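Local coordinates for periplasmic oligopeptide-binding protein (Burkholderia pseudomallei, PDB 3ZS6) that probably binds oligopeptides in the periplasm and delivers them to an ABC transporter for import into the cell, at residues A[255-263]-A[300-311]; A[313-322]-A[456-467]. All blocks are in the same frame, centred on the assembly; numbering follows the deposited sequence.

Contact 1 of 2, residues A[255-263]-A[300-311]; sequences PGLQLATYY and EVPMYGLMPKGV
Thr-261 and Leu-306 make the polar link between 255-263 and 300-311: Thr-261 OG1 donates to Leu-306 O over 2.8 Å. The hydroxyl approaches from above the carbonyl plane, at a C=O...donor angle of 135°. Thr-261 keeps OG1 beside its backbone N (chi1 -56°), which turns the hydroxyl to the loop. Met-303 bends at chi3 and brings its methyl against the same side chain, with Met-303 CE 3.2 Å from Thr-261 OG1 and 3.7 Å from Thr-261 CG2. Pro-308 also lays its CG near this oxygen.

Leu-259 marks the corner between strands 253-258 and 260-266 of the mixed sheet, both of which pair antiparallel with strand 470-480, and it is the centre of an inverse gamma turn. In 300-311 the chain makes a type II beta turn from Pro-308 to Val-311, in which Gly-310 takes the positive phi.

At the corner the contact is apolar: Leu-259 CD2 lies 4.1 Å from Val-311 CB and 4.4 Å from Pro-308 CB. At the weakly bonded strand 301-302, Leu-257 crosses Val-301 at about a right angle, Leu-257 CD1 touching Val-301 CG2 at 3.9 Å.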
loop_
_atom_site.group_PDB
_atom_site.type_symbol
_atom_site.label_atom_id
_atom_site.label_comp_id
_atom_site.label_asym_id
_atom_site.label_seq_id
_atom_site.Cartn_x
_atom_site.Cartn_y
_atom_site.Cartn_z
ATOM N N PRO A 255 -5.432 6.586 -17.828
ATOM C CA PRO A 255 -6.174 5.353 -17.561
ATOM C C PRO A 255 -5.273 4.164 -17.259
ATOM O O PRO A 255 -4.096 4.165 -17.628
ATOM C CB PRO A 255 -6.862 5.101 -18.894
ATOM C CG PRO A 255 -5.810 5.533 -19.898
ATOM C CD PRO A 255 -5.086 6.713 -19.255
ATOM N N GLY A 256 -5.853 3.153 -16.617
ATOM C CA GLY A 256 -5.213 1.866 -16.416
ATOM C C GLY A 256 -5.696 1.187 -15.140
ATOM O O GLY A 256 -6.427 1.780 -14.346
ATOM N N LEU A 257 -5.293 -0.063 -14.947
ATOM C CA LEU A 257 -5.535 -0.763 -13.694
ATOM C C LEU A 257 -4.244 -0.779 -12.875
ATOM O O LEU A 257 -3.146 -0.672 -13.423
ATOM C CB LEU A 257 -6.008 -2.190 -13.959
ATOM C CG LEU A 257 -7.358 -2.381 -14.650
ATOM C CD1 LEU A 257 -7.486 -3.808 -15.175
ATOM C CD2 LEU A 257 -8.511 -2.037 -13.715
ATOM N N GLN A 258 -4.379 -0.909 -11.561
ATOM C CA GLN A 258 -3.215 -0.964 -10.684
ATOM C C GLN A 258 -3.051 -2.354 -10.087
ATOM O O GLN A 258 -3.988 -3.151 -10.119
ATOM C CB GLN A 258 -3.338 0.081 -9.576
ATOM C CG GLN A 258 -2.779 1.443 -9.977
ATOM C CD GLN A 258 -3.332 2.575 -9.136
ATOM O OE1 GLN A 258 -4.295 2.394 -8.389
ATOM N NE2 GLN A 258 -2.730 3.754 -9.258
ATOM N N LEU A 259 -1.859 -2.643 -9.562
ATOM C CA LEU A 259 -1.641 -3.871 -8.805
ATOM C C LEU A 259 -2.114 -3.603 -7.383
ATOM O O LEU A 259 -1.312 -3.421 -6.464
ATOM C CB LEU A 259 -0.167 -4.291 -8.818
ATOM C CG LEU A 259 0.388 -4.874 -10.123
ATOM C CD1 LEU A 259 1.899 -5.132 -10.028
ATOM C CD2 LEU A 259 -0.361 -6.152 -10.520
ATOM N N ALA A 260 -3.429 -3.557 -7.213
ATOM C CA ALA A 260 -4.011 -3.129 -5.952
ATOM C C ALA A 260 -5.429 -3.679 -5.842
ATOM O O ALA A 260 -6.150 -3.747 -6.838
ATOM C CB ALA A 260 -4.003 -1.589 -5.865
ATOM N N THR A 261 -5.818 -4.077 -4.635
ATOM C CA THR A 261 -7.105 -4.738 -4.419
ATOM C C THR A 261 -7.946 -3.998 -3.381
ATOM O O THR A 261 -7.462 -3.662 -2.297
ATOM C CB THR A 261 -6.894 -6.203 -3.952
ATOM O OG1 THR A 261 -6.088 -6.900 -4.909
ATOM C CG2 THR A 261 -8.233 -6.939 -3.786
ATOM N N TYR A 262 -9.206 -3.758 -3.725
ATOM C CA TYR A 262 -10.168 -3.110 -2.847
ATOM C C TYR A 262 -10.956 -4.229 -2.166
ATOM O O TYR A 262 -11.473 -5.135 -2.831
ATOM C CB TYR A 262 -11.097 -2.229 -3.690
ATOM C CG TYR A 262 -12.049 -1.298 -2.953
ATOM C CD1 TYR A 262 -13.104 -1.796 -2.195
ATOM C CD2 TYR A 262 -11.926 0.081 -3.073
ATOM C CE1 TYR A 262 -13.990 -0.938 -1.545
ATOM C CE2 TYR A 262 -12.811 0.943 -2.434
ATOM C CZ TYR A 262 -13.842 0.428 -1.674
ATOM O OH TYR A 262 -14.724 1.284 -1.035
ATOM N N TYR A 263 -11.026 -4.188 -0.843
ATOM C CA TYR A 263 -11.656 -5.277 -0.108
ATOM C C TYR A 263 -12.176 -4.847 1.256
ATOM O O TYR A 263 -11.764 -3.811 1.808
ATOM C CB TYR A 263 -10.686 -6.452 0.051
ATOM C CG TYR A 263 -9.550 -6.214 1.031
ATOM C CD1 TYR A 263 -9.688 -6.541 2.376
ATOM C CD2 TYR A 263 -8.332 -5.670 0.606
ATOM C CE1 TYR A 263 -8.643 -6.335 3.280
ATOM C CE2 TYR A 263 -7.273 -5.465 1.502
ATOM C CZ TYR A 263 -7.441 -5.800 2.836
ATOM O OH TYR A 263 -6.416 -5.604 3.731
ATOM N N GLU A 300 -12.939 -0.794 -13.061
ATOM C CA GLU A 300 -12.601 -1.746 -12.001
ATOM C C GLU A 300 -13.050 -3.165 -12.365
ATOM O O GLU A 300 -14.120 -3.354 -12.931
ATOM C CB GLU A 300 -13.224 -1.325 -10.667
ATOM C CG GLU A 300 -12.612 -0.069 -10.065
ATOM C CD GLU A 300 -13.279 1.209 -10.538
ATOM O OE1 GLU A 300 -14.191 1.133 -11.392
ATOM O OE2 GLU A 300 -12.889 2.291 -10.049
ATOM N N VAL A 301 -12.231 -4.155 -12.024
ATOM C CA VAL A 301 -12.519 -5.549 -12.364
ATOM C C VAL A 301 -12.918 -6.368 -11.130
ATOM O O VAL A 301 -12.194 -6.386 -10.138
ATOM C CB VAL A 301 -11.291 -6.215 -13.033
ATOM C CG1 VAL A 301 -11.557 -7.697 -13.291
ATOM C CG2 VAL A 301 -10.936 -5.491 -14.328
ATOM N N PRO A 302 -14.069 -7.056 -11.188
ATOM C CA PRO A 302 -14.472 -7.867 -10.031
ATOM C C PRO A 302 -13.345 -8.771 -9.537
ATOM O O PRO A 302 -12.612 -9.345 -10.343
ATOM C CB PRO A 302 -15.647 -8.688 -10.577
ATOM C CG PRO A 302 -16.256 -7.784 -11.623
ATOM C CD PRO A 302 -15.054 -7.125 -12.283
ATOM N N MET A 303 -13.181 -8.857 -8.219
ATOM C CA MET A 303 -12.169 -9.734 -7.628
ATOM C C MET A 303 -12.755 -10.578 -6.498
ATOM O O MET A 303 -13.660 -10.132 -5.786
ATOM C CB MET A 303 -10.962 -8.936 -7.121
ATOM C CG MET A 303 -10.023 -8.460 -8.224
ATOM S SD MET A 303 -8.525 -7.643 -7.617
ATOM C CE MET A 303 -7.660 -9.003 -6.813
ATOM N N TYR A 304 -12.216 -11.783 -6.331
ATOM C CA TYR A 304 -12.694 -12.731 -5.328
ATOM C C TYR A 304 -11.593 -13.129 -4.348
ATOM O O TYR A 304 -11.866 -13.704 -3.296
ATOM C CB TYR A 304 -13.273 -13.973 -6.020
ATOM C CG TYR A 304 -14.355 -13.585 -6.990
ATOM C CD1 TYR A 304 -15.658 -13.389 -6.555
ATOM C CD2 TYR A 304 -14.066 -13.353 -8.329
ATOM C CE1 TYR A 304 -16.654 -13.005 -7.431
ATOM C CE2 TYR A 304 -15.058 -12.966 -9.217
ATOM C CZ TYR A 304 -16.346 -12.795 -8.758
ATOM O OH TYR A 304 -17.332 -12.399 -9.621
ATOM N N GLY A 305 -10.351 -12.827 -4.712
ATOM C CA GLY A 305 -9.212 -13.053 -3.842
ATOM C C GLY A 305 -8.331 -11.814 -3.784
ATOM O O GLY A 305 -8.742 -10.729 -4.222
ATOM N N LEU A 306 -7.126 -11.969 -3.242
ATOM C CA LEU A 306 -6.204 -10.847 -3.048
ATOM C C LEU A 306 -5.312 -10.564 -4.258
ATOM O O LEU A 306 -4.887 -9.429 -4.459
ATOM C CB LEU A 306 -5.323 -11.081 -1.813
ATOM C CG LEU A 306 -6.023 -11.205 -0.454
ATOM C CD1 LEU A 306 -5.007 -11.552 0.645
ATOM C CD2 LEU A 306 -6.784 -9.926 -0.110
ATOM N N MET A 307 -5.013 -11.596 -5.047
ATOM C CA MET A 307 -4.086 -11.455 -6.170
ATOM C C MET A 307 -4.762 -10.851 -7.400
ATOM O O MET A 307 -5.642 -11.472 -7.995
ATOM C CB MET A 307 -3.472 -12.813 -6.560
ATOM C CG MET A 307 -2.797 -13.576 -5.429
ATOM S SD MET A 307 -1.308 -12.769 -4.806
ATOM C CE MET A 307 -1.039 -13.722 -3.316
ATOM N N PRO A 308 -4.337 -9.644 -7.803
ATOM C CA PRO A 308 -4.859 -9.068 -9.048
ATOM C C PRO A 308 -4.338 -9.872 -10.235
ATOM O O PRO A 308 -3.215 -10.371 -10.177
ATOM C CB PRO A 308 -4.258 -7.653 -9.077
ATOM C CG PRO A 308 -3.646 -7.427 -7.717
ATOM C CD PRO A 308 -3.328 -8.786 -7.164
ATOM N N LYS A 309 -5.136 -10.023 -11.285
ATOM C CA LYS A 309 -4.641 -10.696 -12.476
ATOM C C LYS A 309 -3.408 -9.941 -12.973
ATOM O O LYS A 309 -3.422 -8.713 -13.061
ATOM C CB LYS A 309 -5.716 -10.742 -13.563
ATOM C CG LYS A 309 -5.255 -11.399 -14.858
ATOM C CD LYS A 309 -6.288 -11.256 -15.969
ATOM C CE LYS A 309 -7.573 -12.006 -15.649
ATOM N NZ LYS A 309 -8.514 -12.001 -16.809
ATOM N N GLY A 310 -2.335 -10.667 -13.264
ATOM C CA GLY A 310 -1.131 -10.038 -13.776
ATOM C C GLY A 310 0.036 -9.946 -12.806
ATOM O O GLY A 310 1.173 -9.734 -13.222
ATOM N N VAL A 311 -0.229 -10.096 -11.512
ATOM C CA VAL A 311 0.847 -10.029 -10.534
ATOM C C VAL A 311 1.775 -11.241 -10.664
ATOM O O VAL A 311 1.316 -12.373 -10.786
ATOM C CB VAL A 311 0.306 -9.933 -9.097
ATOM C CG1 VAL A 311 -0.304 -11.274 -8.657
ATOM C CG2 VAL A 311 1.410 -9.494 -8.146
#

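Contact 2 of 2, residues A[313-322]-A[456-467]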
loop_
_atom_site.group_PDB
_atom_site.type_symbol
_atom_site.label_atom_id
_atom_site.label_comp_id
_atom_site.label_asym_id
_atom_site.label_seq_id
_atom_site.Cartn_x
_atom_site.Cartn_y
_atom_site.Cartn_z
ATOM N N GLY A 313 4.384 -14.267 -9.739
ATOM C CA GLY A 313 4.486 -15.209 -8.636
ATOM C C GLY A 313 3.298 -16.136 -8.404
ATOM O O GLY A 313 3.414 -17.102 -7.652
ATOM N N VAL A 314 2.151 -15.847 -9.012
ATOM C CA VAL A 314 1.053 -16.818 -9.026
ATOM C C VAL A 314 0.608 -17.096 -10.451
ATOM O O VAL A 314 0.858 -16.297 -11.350
ATOM C CB VAL A 314 -0.166 -16.373 -8.187
ATOM C CG1 VAL A 314 0.180 -16.390 -6.709
ATOM C CG2 VAL A 314 -0.660 -14.987 -8.634
ATOM N N GLN A 315 -0.052 -18.227 -10.659
ATOM C CA GLN A 315 -0.425 -18.623 -12.011
ATOM C C GLN A 315 -1.668 -17.888 -12.483
ATOM O O GLN A 315 -1.855 -17.680 -13.679
ATOM C CB GLN A 315 -0.639 -20.137 -12.087
ATOM C CG GLN A 315 0.536 -20.938 -11.558
ATOM C CD GLN A 315 0.228 -22.419 -11.447
ATOM O OE1 GLN A 315 -0.873 -22.807 -11.053
ATOM N NE2 GLN A 315 1.200 -23.254 -11.798
ATOM N N ARG A 316 -2.504 -17.477 -11.536
ATOM C CA ARG A 316 -3.809 -16.921 -11.852
ATOM C C ARG A 316 -4.480 -16.457 -10.575
ATOM O O ARG A 316 -4.102 -16.883 -9.482
ATOM C CB ARG A 316 -4.681 -17.996 -12.494
ATOM C CG ARG A 316 -4.642 -19.316 -11.732
ATOM C CD ARG A 316 -5.991 -20.026 -11.710
ATOM N NE ARG A 316 -5.909 -21.280 -10.959
ATOM C CZ ARG A 316 -6.083 -21.382 -9.642
ATOM N NH1 ARG A 316 -6.360 -20.303 -8.916
ATOM N NH2 ARG A 316 -5.982 -22.563 -9.050
ATOM N N PRO A 317 -5.485 -15.582 -10.708
ATOM C CA PRO A 317 -6.203 -15.148 -9.511
ATOM C C PRO A 317 -7.089 -16.267 -8.976
ATOM O O PRO A 317 -7.180 -17.342 -9.576
ATOM C CB PRO A 317 -7.061 -13.982 -10.015
ATOM C CG PRO A 317 -7.220 -14.233 -11.476
ATOM C CD PRO A 317 -5.945 -14.888 -11.921
ATOM N N PHE A 318 -7.714 -16.007 -7.836
ATOM C CA PHE A 318 -8.650 -16.937 -7.233
ATOM C C PHE A 318 -10.066 -16.629 -7.724
ATOM O O PHE A 318 -10.556 -15.508 -7.584
ATOM C CB PHE A 318 -8.564 -16.834 -5.710
ATOM C CG PHE A 318 -9.667 -17.546 -4.981
ATOM C CD1 PHE A 318 -9.617 -18.918 -4.785
ATOM C CD2 PHE A 318 -10.745 -16.838 -4.481
ATOM C CE1 PHE A 318 -10.625 -19.573 -4.095
ATOM C CE2 PHE A 318 -11.759 -17.477 -3.794
ATOM C CZ PHE A 318 -11.702 -18.853 -3.601
ATOM N N THR A 319 -10.710 -17.624 -8.319
ATOM C CA THR A 319 -12.086 -17.476 -8.772
ATOM C C THR A 319 -12.923 -18.619 -8.222
ATOM O O THR A 319 -12.818 -19.751 -8.688
ATOM C CB THR A 319 -12.197 -17.465 -10.308
ATOM O OG1 THR A 319 -11.435 -16.376 -10.840
ATOM C CG2 THR A 319 -13.645 -17.299 -10.731
ATOM N N PRO A 320 -13.759 -18.321 -7.222
ATOM C CA PRO A 320 -14.597 -19.336 -6.581
ATOM C C PRO A 320 -15.688 -19.868 -7.491
ATOM O O PRO A 320 -16.180 -19.190 -8.404
ATOM C CB PRO A 320 -15.236 -18.571 -5.424
ATOM C CG PRO A 320 -15.315 -17.169 -5.935
ATOM C CD PRO A 320 -14.032 -16.975 -6.691
ATOM N N ASP A 321 -16.055 -21.109 -7.202
ATOM C CA ASP A 321 -17.145 -21.819 -7.845
ATOM C C ASP A 321 -18.366 -20.935 -8.089
ATOM O O ASP A 321 -18.892 -20.874 -9.197
ATOM C CB ASP A 321 -17.545 -22.986 -6.937
ATOM C CG ASP A 321 -18.397 -23.998 -7.638
ATOM O OD1 ASP A 321 -18.941 -23.673 -8.713
ATOM O OD2 ASP A 321 -18.527 -25.119 -7.110
ATOM N N TRP A 322 -18.810 -20.253 -7.038
ATOM C CA TRP A 322 -20.071 -19.520 -7.064
ATOM C C TRP A 322 -20.045 -18.238 -7.904
ATOM O O TRP A 322 -21.088 -17.628 -8.143
ATOM C CB TRP A 322 -20.536 -19.221 -5.632
ATOM C CG TRP A 322 -19.478 -18.594 -4.758
ATOM C CD1 TRP A 322 -18.662 -19.235 -3.872
ATOM C CD2 TRP A 322 -19.130 -17.204 -4.690
ATOM N NE1 TRP A 322 -17.824 -18.333 -3.259
ATOM C CE2 TRP A 322 -18.093 -17.080 -3.741
ATOM C CE3 TRP A 322 -19.590 -16.056 -5.344
ATOM C CZ2 TRP A 322 -17.514 -15.854 -3.425
ATOM C CZ3 TRP A 322 -19.015 -14.838 -5.027
ATOM C CH2 TRP A 322 -17.987 -14.746 -4.076
ATOM N N LEU A 456 2.511 -21.070 -4.528
ATOM C CA LEU A 456 1.917 -19.823 -4.054
ATOM C C LEU A 456 0.446 -19.733 -4.454
ATOM O O LEU A 456 -0.381 -19.207 -3.708
ATOM C CB LEU A 456 2.690 -18.601 -4.559
ATOM C CG LEU A 456 4.111 -18.419 -4.022
ATOM C CD1 LEU A 456 4.695 -17.095 -4.520
ATOM C CD2 LEU A 456 4.138 -18.485 -2.498
ATOM N N THR A 457 0.129 -20.250 -5.637
ATOM C CA THR A 457 -1.241 -20.275 -6.117
ATOM C C THR A 457 -2.071 -21.185 -5.218
ATOM O O THR A 457 -3.180 -20.830 -4.802
ATOM C CB THR A 457 -1.320 -20.776 -7.574
ATOM O OG1 THR A 457 -0.581 -19.894 -8.425
ATOM C CG2 THR A 457 -2.761 -20.831 -8.047
ATOM N N GLN A 458 -1.518 -22.355 -4.906
ATOM C CA GLN A 458 -2.189 -23.298 -4.021
ATOM C C GLN A 458 -2.450 -22.669 -2.655
ATOM O O GLN A 458 -3.555 -22.758 -2.130
ATOM C CB GLN A 458 -1.382 -24.588 -3.874
ATOM C CG GLN A 458 -2.028 -25.595 -2.938
ATOM C CD GLN A 458 -1.182 -26.836 -2.735
ATOM O OE1 GLN A 458 -0.088 -26.960 -3.293
ATOM N NE2 GLN A 458 -1.685 -27.763 -1.925
ATOM N N ALA A 459 -1.433 -22.016 -2.096
ATOM C CA ALA A 459 -1.571 -21.328 -0.813
ATOM C C ALA A 459 -2.596 -20.183 -0.847
ATOM O O ALA A 459 -3.377 -20.020 0.097
ATOM C CB ALA A 459 -0.219 -20.812 -0.338
ATOM N N HIS A 460 -2.587 -19.386 -1.914
ATOM C CA HIS A 460 -3.554 -18.294 -2.034
ATOM C C HIS A 460 -4.982 -18.842 -2.076
ATOM O O HIS A 460 -5.834 -18.412 -1.292
ATOM C CB HIS A 460 -3.276 -17.403 -3.256
ATOM C CG HIS A 460 -4.259 -16.278 -3.421
ATOM N ND1 HIS A 460 -4.985 -16.084 -4.577
ATOM C CD2 HIS A 460 -4.644 -15.295 -2.569
ATOM C CE1 HIS A 460 -5.775 -15.033 -4.432
ATOM N NE2 HIS A 460 -5.589 -14.537 -3.221
ATOM N N ASP A 461 -5.232 -19.791 -2.979
ATOM C CA ASP A 461 -6.538 -20.450 -3.074
ATOM C C ASP A 461 -6.986 -21.005 -1.725
ATOM O O ASP A 461 -8.144 -20.854 -1.330
ATOM C CB ASP A 461 -6.505 -21.610 -4.080
ATOM C CG ASP A 461 -6.311 -21.154 -5.517
ATOM O OD1 ASP A 461 -6.427 -19.939 -5.803
ATOM O OD2 ASP A 461 -6.058 -22.033 -6.370
ATOM N N LEU A 462 -6.071 -21.672 -1.031
ATOM C CA LEU A 462 -6.398 -22.277 0.255
ATOM C C LEU A 462 -6.886 -21.216 1.236
ATOM O O LEU A 462 -7.916 -21.389 1.899
ATOM C CB LEU A 462 -5.187 -23.011 0.834
ATOM C CG LEU A 462 -5.458 -23.809 2.113
ATOM C CD1 LEU A 462 -6.571 -24.821 1.871
ATOM C CD2 LEU A 462 -4.187 -24.505 2.616
ATOM N N ALA A 463 -6.144 -20.115 1.323
ATOM C CA ALA A 463 -6.538 -19.005 2.187
ATOM C C ALA A 463 -7.894 -18.403 1.803
ATOM O O ALA A 463 -8.715 -18.122 2.672
ATOM C CB ALA A 463 -5.471 -17.929 2.190
ATOM N N MET A 464 -8.120 -18.173 0.510
ATOM C CA MET A 464 -9.346 -17.488 0.084
ATOM C C MET A 464 -10.594 -18.357 0.290
ATOM O O MET A 464 -11.700 -17.838 0.446
ATOM C CB MET A 464 -9.251 -17.013 -1.371
ATOM C CG MET A 464 -8.221 -15.917 -1.620
ATOM S SD MET A 464 -8.471 -14.418 -0.645
ATOM C CE MET A 464 -7.389 -14.730 0.749
ATOM N N ASN A 465 -10.417 -19.677 0.284
ATOM C CA ASN A 465 -11.522 -20.579 0.601
ATOM C C ASN A 465 -11.988 -20.408 2.042
ATOM O O ASN A 465 -13.080 -20.843 2.409
ATOM C CB ASN A 465 -11.146 -22.033 0.314
ATOM C CG ASN A 465 -11.216 -22.370 -1.163
ATOM O OD1 ASN A 465 -12.212 -22.083 -1.831
ATOM N ND2 ASN A 465 -10.156 -22.969 -1.685
ATOM N N ASP A 466 -11.162 -19.751 2.851
ATOM C CA ASP A 466 -11.536 -19.409 4.222
ATOM C C ASP A 466 -12.199 -18.027 4.323
ATOM O O ASP A 466 -12.710 -17.655 5.375
ATOM C CB ASP A 466 -10.312 -19.490 5.146
ATOM C CG ASP A 466 -9.906 -20.936 5.466
ATOM O OD1 ASP A 466 -10.707 -21.859 5.202
ATOM O OD2 ASP A 466 -8.792 -21.146 5.990
ATOM N N TYR A 467 -12.191 -17.271 3.225
ATOM C CA TYR A 467 -12.789 -15.925 3.197
ATOM C C TYR A 467 -12.428 -15.071 4.410
ATOM O O TYR A 467 -13.300 -14.519 5.076
ATOM C CB TYR A 467 -14.311 -16.023 3.006
ATOM C CG TYR A 467 -14.635 -16.758 1.734
ATOM C CD1 TYR A 467 -14.674 -16.088 0.527
ATOM C CD2 TYR A 467 -14.820 -18.139 1.730
ATOM C CE1 TYR A 467 -14.925 -16.754 -0.649
ATOM C CE2 TYR A 467 -15.081 -18.817 0.556
ATOM C CZ TYR A 467 -15.132 -18.114 -0.631
ATOM O OH TYR A 467 -15.385 -18.762 -1.816
HETATM O O HOH W 1 -4.688 -17.860 -6.751
#
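Asp-461 OD1 is gripped by Arg-316 NH1 at 3.1 Å and by a water, while Arg-316 NH2 takes Asp-461 OD2 at 2.7 Å. This is an end-on salt bridge: each carboxylate oxygen offers its syn lone pair, and the two flat groups are only 2° from coplanar. NH1 also donates to Pro-317 O; with the bonds to Asp-461 this restrains the guanidinium's rotation. Thr-457 CG2 lies over one face, 3.7 Å from Arg-316 CZ. The water donates to Arg-316 O as well and bonds His-460 ND1; the far nitrogen, His-460 NE2, has its own partner in Leu-306.

One helical turn before Asp-461, Thr-457 OG1 accepts Gln-315 N at 2.8 Å in a nearly straight bond (175°), and it also bonds Ala-453 O within its own helix.

Phe-318 is the main apolar plug. Its CG lies anti to the backbone N (chi1 169°), carrying the ring onto helix 449-464, where Met-464 CB sits almost on the ring normal, 3.5 Å from the centroid, as a CH-pi contact. Asp-461 OD1 comes to the ring edge in plane, and the Asn-465 amide stands nearly upright to the ring, Asn-465 OD1 being 3.7 Å from Phe-318 CZ. Pro-320 N lies over the rim of the opposite face.

Past the helix, Tyr-467 has positive phi and closes a type I turn begun at Met-464, whose carbonyl oxygen lies over the tyrosine ring. Trp-322 NE1 donates to Tyr-467 OH at 2.9 Å, nearly in the indole plane. Within this family 5 solute-binding protein, 313-322 is thus a loop laid along helix 449-464, meeting Thr-457, Asp-461 and Met-464 on successive turns and Tyr-467 just beyond the helix end.

Along the chain, strand 253-258 turns into 260-266, and helices 276-285 and 288-296 follow before 300-311 returns; contact 1 closes this loop. Contact 2 opens almost at once, at 313, and closes only after 133 residues, on helix 449-464. The two loops therefore run in series, neither enclosing nor crossing the other. They are nevertheless joined in space: Leu-306 N probably hydrogen-bonds His-460 NE2 at 3.0 Å, and Tyr-304 packs on Pro-320. Strand 301-302 pairs with 470-480, as do 253-258 and 260-266; from this mixed sheet the chain runs through 313-322 to helix 449-464.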